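Local coordinates for protein beta sliding clamp (Bartonella birtlesii LL-WM9, PDB 6PTR) that probably encircles DNA as a ring-shaped head-to-tail homodimer and tethers DNA polymerases and other proteins to it for processive replication, at residues E328-L340 with M351-L363. Sequence-based numbering, arbitrary orientation.
Sequences EPLEIGFNSRYLL and MVFMLSDAVAPAL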
loop_
_atom_site.group_PDB
_atom_site.type_symbol
_atom_site.label_atom_id
_atom_site.label_comp_id
_atom_site.label_asym_id
_atom_site.label_seq_id
_atom_site.Cartn_x
_atom_site.Cartn_y
_atom_site.Cartn_z
ATOM N N GLU C 328 -2.873 -8.790 -45.118
ATOM C CA GLU C 328 -4.251 -8.346 -45.254
ATOM C C GLU C 328 -4.668 -7.576 -44.003
ATOM O O GLU C 328 -4.393 -8.034 -42.885
ATOM C CB GLU C 328 -5.147 -9.570 -45.464
ATOM C CG GLU C 328 -6.624 -9.294 -45.685
ATOM C CD GLU C 328 -7.445 -10.579 -45.719
ATOM O OE1 GLU C 328 -6.837 -11.673 -45.732
ATOM O OE2 GLU C 328 -8.693 -10.494 -45.729
ATOM N N PRO C 329 -5.299 -6.407 -44.140
ATOM C CA PRO C 329 -5.731 -5.659 -42.948
ATOM C C PRO C 329 -6.567 -6.533 -42.017
ATOM O O PRO C 329 -7.275 -7.439 -42.450
ATOM C CB PRO C 329 -6.548 -4.504 -43.532
ATOM C CG PRO C 329 -5.934 -4.297 -44.926
ATOM C CD PRO C 329 -5.585 -5.685 -45.395
ATOM N N LEU C 330 -6.464 -6.267 -40.721
ATOM C CA LEU C 330 -7.125 -7.110 -39.738
ATOM C C LEU C 330 -7.582 -6.250 -38.578
ATOM O O LEU C 330 -6.837 -5.385 -38.116
ATOM C CB LEU C 330 -6.187 -8.215 -39.240
ATOM C CG LEU C 330 -6.634 -9.120 -38.092
ATOM C CD1 LEU C 330 -7.861 -9.934 -38.473
ATOM C CD2 LEU C 330 -5.498 -10.045 -37.700
ATOM N N GLU C 331 -8.802 -6.504 -38.104
ATOM C CA GLU C 331 -9.296 -5.944 -36.853
ATOM C C GLU C 331 -9.415 -7.084 -35.852
ATOM O O GLU C 331 -10.104 -8.081 -36.119
ATOM C CB GLU C 331 -10.651 -5.258 -37.046
ATOM C CG GLU C 331 -10.616 -4.042 -37.941
ATOM C CD GLU C 331 -11.888 -3.201 -37.811
ATOM O OE1 GLU C 331 -12.913 -3.578 -38.404
ATOM O OE2 GLU C 331 -11.859 -2.178 -37.093
ATOM N N ILE C 332 -8.729 -6.955 -34.727
ATOM C CA ILE C 332 -8.665 -8.020 -33.738
ATOM C C ILE C 332 -8.616 -7.391 -32.359
ATOM O O ILE C 332 -7.955 -6.365 -32.145
ATOM C CB ILE C 332 -7.451 -8.947 -34.005
ATOM C CG1 ILE C 332 -7.455 -10.152 -33.054
ATOM C CG2 ILE C 332 -6.142 -8.169 -33.890
ATOM C CD1 ILE C 332 -6.464 -11.276 -33.526
ATOM N N GLY C 333 -9.328 -7.998 -31.417
ATOM C CA GLY C 333 -9.425 -7.481 -30.068
ATOM C C GLY C 333 -8.666 -8.375 -29.108
ATOM O O GLY C 333 -8.589 -9.585 -29.304
ATOM N N PHE C 334 -8.153 -7.772 -28.043
ATOM C CA PHE C 334 -7.503 -8.475 -26.943
ATOM C C PHE C 334 -7.854 -7.799 -25.629
ATOM O O PHE C 334 -8.196 -6.619 -25.585
ATOM C CB PHE C 334 -5.966 -8.476 -27.073
ATOM C CG PHE C 334 -5.455 -9.262 -28.237
ATOM C CD1 PHE C 334 -5.432 -10.649 -28.195
ATOM C CD2 PHE C 334 -4.988 -8.619 -29.375
ATOM C CE1 PHE C 334 -4.948 -11.381 -29.274
ATOM C CE2 PHE C 334 -4.518 -9.343 -30.461
ATOM C CZ PHE C 334 -4.491 -10.725 -30.408
ATOM N N ASN C 335 -7.751 -8.572 -24.551
ATOM C CA ASN C 335 -7.751 -8.021 -23.208
ATOM C C ASN C 335 -6.505 -7.161 -23.032
ATOM O O ASN C 335 -5.381 -7.642 -23.199
ATOM C CB ASN C 335 -7.772 -9.180 -22.199
ATOM C CG ASN C 335 -7.746 -8.712 -20.766
ATOM O OD1 ASN C 335 -6.901 -7.901 -20.385
ATOM N ND2 ASN C 335 -8.655 -9.251 -19.951
ATOM N N SER C 336 -6.705 -5.874 -22.739
ATOM C CA SER C 336 -5.583 -4.940 -22.690
ATOM C C SER C 336 -4.616 -5.278 -21.560
ATOM O O SER C 336 -3.405 -5.105 -21.708
ATOM C CB SER C 336 -6.107 -3.514 -22.536
ATOM O OG SER C 336 -6.904 -3.389 -21.372
ATOM N N ARG C 337 -5.132 -5.699 -20.407
ATOM C CA ARG C 337 -4.244 -6.090 -19.319
ATOM C C ARG C 337 -3.393 -7.291 -19.712
ATOM O O ARG C 337 -2.208 -7.354 -19.377
ATOM C CB ARG C 337 -5.045 -6.396 -18.058
ATOM C CG ARG C 337 -4.149 -6.724 -16.866
ATOM C CD ARG C 337 -3.193 -5.569 -16.569
ATOM N NE ARG C 337 -1.794 -5.952 -16.740
ATOM C CZ ARG C 337 -0.764 -5.122 -16.596
ATOM N NH1 ARG C 337 0.486 -5.568 -16.751
ATOM N NH2 ARG C 337 -0.982 -3.845 -16.298
ATOM N N TYR C 338 -3.982 -8.255 -20.415
ATOM C CA TYR C 338 -3.199 -9.412 -20.830
ATOM C C TYR C 338 -2.132 -9.018 -21.837
ATOM O O TYR C 338 -1.027 -9.571 -21.824
ATOM C CB TYR C 338 -4.112 -10.497 -21.412
ATOM C CG TYR C 338 -5.082 -11.103 -20.410
ATOM C CD1 TYR C 338 -4.958 -10.860 -19.049
ATOM C CD2 TYR C 338 -6.121 -11.935 -20.840
ATOM C CE1 TYR C 338 -5.840 -11.428 -18.122
ATOM C CE2 TYR C 338 -7.019 -12.500 -19.932
ATOM C CZ TYR C 338 -6.866 -12.247 -18.574
ATOM O OH TYR C 338 -7.740 -12.799 -17.664
ATOM N N LEU C 339 -2.444 -8.075 -22.735
ATOM C CA LEU C 339 -1.423 -7.573 -23.648
ATOM C C LEU C 339 -0.280 -6.929 -22.886
ATOM O O LEU C 339 0.892 -7.152 -23.207
ATOM C CB LEU C 339 -2.019 -6.558 -24.625
ATOM C CG LEU C 339 -2.834 -7.061 -25.806
ATOM C CD1 LEU C 339 -3.484 -5.842 -26.474
ATOM C CD2 LEU C 339 -1.953 -7.808 -26.793
ATOM N N LEU C 340 -0.595 -6.125 -21.868
ATOM C CA LEU C 340 0.474 -5.509 -21.085
ATOM C C LEU C 340 1.260 -6.558 -20.306
ATOM O O LEU C 340 2.487 -6.458 -20.193
ATOM C CB LEU C 340 -0.112 -4.459 -20.149
ATOM C CG LEU C 340 -0.684 -3.266 -20.930
ATOM C CD1 LEU C 340 -1.377 -2.308 -19.989
ATOM C CD2 LEU C 340 0.436 -2.563 -21.681
ATOM N N MET C 351 8.364 -6.193 -30.484
ATOM C CA MET C 351 7.355 -7.166 -30.093
ATOM C C MET C 351 6.684 -7.699 -31.353
ATOM O O MET C 351 6.199 -6.917 -32.173
ATOM C CB MET C 351 6.327 -6.524 -29.171
ATOM C CG MET C 351 5.264 -7.464 -28.680
ATOM S SD MET C 351 4.336 -6.623 -27.382
ATOM C CE MET C 351 3.292 -7.951 -26.789
ATOM N N VAL C 352 6.657 -9.017 -31.513
ATOM C CA VAL C 352 6.136 -9.648 -32.725
ATOM C C VAL C 352 4.872 -10.429 -32.387
ATOM O O VAL C 352 4.861 -11.234 -31.450
ATOM C CB VAL C 352 7.183 -10.568 -33.376
ATOM C CG1 VAL C 352 6.573 -11.261 -34.597
ATOM C CG2 VAL C 352 8.392 -9.771 -33.776
ATOM N N PHE C 353 3.793 -10.170 -33.129
ATOM C CA PHE C 353 2.581 -10.984 -33.074
ATOM C C PHE C 353 2.478 -11.797 -34.355
ATOM O O PHE C 353 2.566 -11.233 -35.447
ATOM C CB PHE C 353 1.313 -10.138 -32.992
ATOM C CG PHE C 353 1.235 -9.232 -31.811
ATOM C CD1 PHE C 353 2.019 -8.089 -31.730
ATOM C CD2 PHE C 353 0.324 -9.493 -30.807
ATOM C CE1 PHE C 353 1.910 -7.236 -30.631
ATOM C CE2 PHE C 353 0.207 -8.649 -29.714
ATOM C CZ PHE C 353 1.000 -7.518 -29.635
ATOM N N MET C 354 2.251 -13.100 -34.223
ATOM C CA MET C 354 1.888 -13.947 -35.351
ATOM C C MET C 354 0.386 -14.180 -35.264
ATOM O O MET C 354 -0.109 -14.737 -34.279
ATOM C CB MET C 354 2.670 -15.262 -35.348
ATOM C CG MET C 354 4.144 -15.038 -35.342
ATOM S SD MET C 354 4.734 -14.140 -36.790
ATOM C CE MET C 354 4.182 -15.187 -38.131
ATOM N N LEU C 355 -0.344 -13.687 -36.260
ATOM C CA LEU C 355 -1.792 -13.643 -36.179
ATOM C C LEU C 355 -2.405 -14.482 -37.285
ATOM O O LEU C 355 -1.797 -14.726 -38.330
ATOM C CB LEU C 355 -2.306 -12.194 -36.297
ATOM C CG LEU C 355 -1.672 -11.265 -35.265
ATOM C CD1 LEU C 355 -1.965 -9.806 -35.585
ATOM C CD2 LEU C 355 -2.199 -11.655 -33.885
ATOM N N SER C 356 -3.655 -14.867 -37.056
ATOM C CA SER C 356 -4.444 -15.501 -38.096
ATOM C C SER C 356 -5.668 -14.618 -38.323
ATOM O O SER C 356 -5.551 -13.505 -38.844
ATOM C CB SER C 356 -4.826 -16.924 -37.676
ATOM O OG SER C 356 -5.333 -17.650 -38.769
ATOM N N ASP C 357 -6.829 -15.078 -37.892
ATOM C CA ASP C 357 -8.052 -14.301 -38.011
ATOM C C ASP C 357 -8.426 -13.714 -36.650
ATOM O O ASP C 357 -7.727 -13.876 -35.647
ATOM C CB ASP C 357 -9.185 -15.162 -38.572
ATOM C CG ASP C 357 -9.434 -16.399 -37.732
ATOM O OD1 ASP C 357 -9.935 -16.259 -36.596
ATOM O OD2 ASP C 357 -9.112 -17.518 -38.193
ATOM N N ALA C 358 -9.571 -13.032 -36.613
ATOM C CA ALA C 358 -9.903 -12.246 -35.436
ATOM C C ALA C 358 -10.307 -13.084 -34.230
ATOM O O ALA C 358 -10.369 -12.545 -33.121
ATOM C CB ALA C 358 -11.032 -11.272 -35.786
ATOM N N VAL C 359 -10.611 -14.367 -34.399
ATOM C CA VAL C 359 -10.962 -15.150 -33.221
ATOM C C VAL C 359 -10.017 -16.330 -33.016
ATOM O O VAL C 359 -10.353 -17.274 -32.308
ATOM C CB VAL C 359 -12.431 -15.608 -33.264
ATOM C CG1 VAL C 359 -13.347 -14.378 -33.176
ATOM C CG2 VAL C 359 -12.715 -16.422 -34.518
ATOM N N ALA C 360 -8.820 -16.279 -33.627
ATOM C CA ALA C 360 -7.838 -17.344 -33.480
ATOM C C ALA C 360 -6.707 -16.907 -32.563
ATOM O O ALA C 360 -6.371 -15.722 -32.520
ATOM C CB ALA C 360 -7.260 -17.734 -34.844
ATOM N N PRO C 361 -6.103 -17.843 -31.824
ATOM C CA PRO C 361 -5.030 -17.469 -30.889
ATOM C C PRO C 361 -3.877 -16.778 -31.594
ATOM O O PRO C 361 -3.524 -17.115 -32.724
ATOM C CB PRO C 361 -4.575 -18.820 -30.307
ATOM C CG PRO C 361 -5.670 -19.753 -30.539
ATOM C CD PRO C 361 -6.429 -19.277 -31.756
ATOM N N ALA C 362 -3.277 -15.819 -30.898
ATOM C CA ALA C 362 -2.109 -15.090 -31.375
ATOM C C ALA C 362 -0.881 -15.671 -30.701
ATOM O O ALA C 362 -0.929 -16.007 -29.518
ATOM C CB ALA C 362 -2.214 -13.606 -31.040
ATOM N N LEU C 363 0.211 -15.776 -31.453
ATOM C CA LEU C 363 1.498 -16.228 -30.935
ATOM C C LEU C 363 2.391 -15.005 -30.783
ATOM O O LEU C 363 2.589 -14.261 -31.752
ATOM C CB LEU C 363 2.119 -17.238 -31.892
ATOM C CG LEU C 363 3.502 -17.869 -31.653
ATOM C CD1 LEU C 363 3.489 -18.761 -30.469
ATOM C CD2 LEU C 363 3.924 -18.681 -32.887
HETATM O O HOH W 1 -11.249 -10.154 -32.157
#
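Strand 330-335 crosses strand 351-355 at 107°, their axes 11.2 Å apart at closest approach, while the loop that follows the second strand approaches until the CA atoms of Ile332 and Ala358 lie 4.7 Å apart. Leu330, Ile332 and Phe334, alternate residues of the first strand, all face this partner, and their bulky apolar side chains suit the filled interior between two sheets. Leu330, whose CG lies opposite its backbone N (chi1 173°), divides its branches: CD2 comes 3.6 Å from Ser356 O and also meets Leu355, while CD1 packs against the backbone at Ala358. Ile332 is extended, sending CG1 and CD1 against the backbone of the turn, with CD1 3.6 Å from Asp357 O. Phe334 meets Leu355 CD2 with the edge of its ring, and its CZ lies 3.7 Å from Ala362 CB; a methyl is small enough for the ring to lie against it. These residues join two sheets of the C-terminal domain, one of three related domains in each subunit of this processivity ring: strand 330-335 borders one antiparallel sheet, whereas strands 350-355 and 362-366 are neighbours in the other. Helix 336-345 closes one end of the interface. Asn335 is the N-cap of this helix, its OD1 accepting from Tyr338 N, and Leu339 points CD2 at the edge of the Phe353 ring, 3.7 Å from CE2; Phe278 packs edge-to-face with that same ring. At the other end, Asp357 opens a type I turn to Ala360 and forms an Asx turn, its OD1 taking the N-H of Val359. The small side chain of Ala358 suits a close approach, Ala358 CB lying 3.3 Å from Glu331 O. A water bridges the segments there, accepting from Gly333 N and donating to Ala358 O. Val359 and Pro361 of this loop pack against the bound griselimycin.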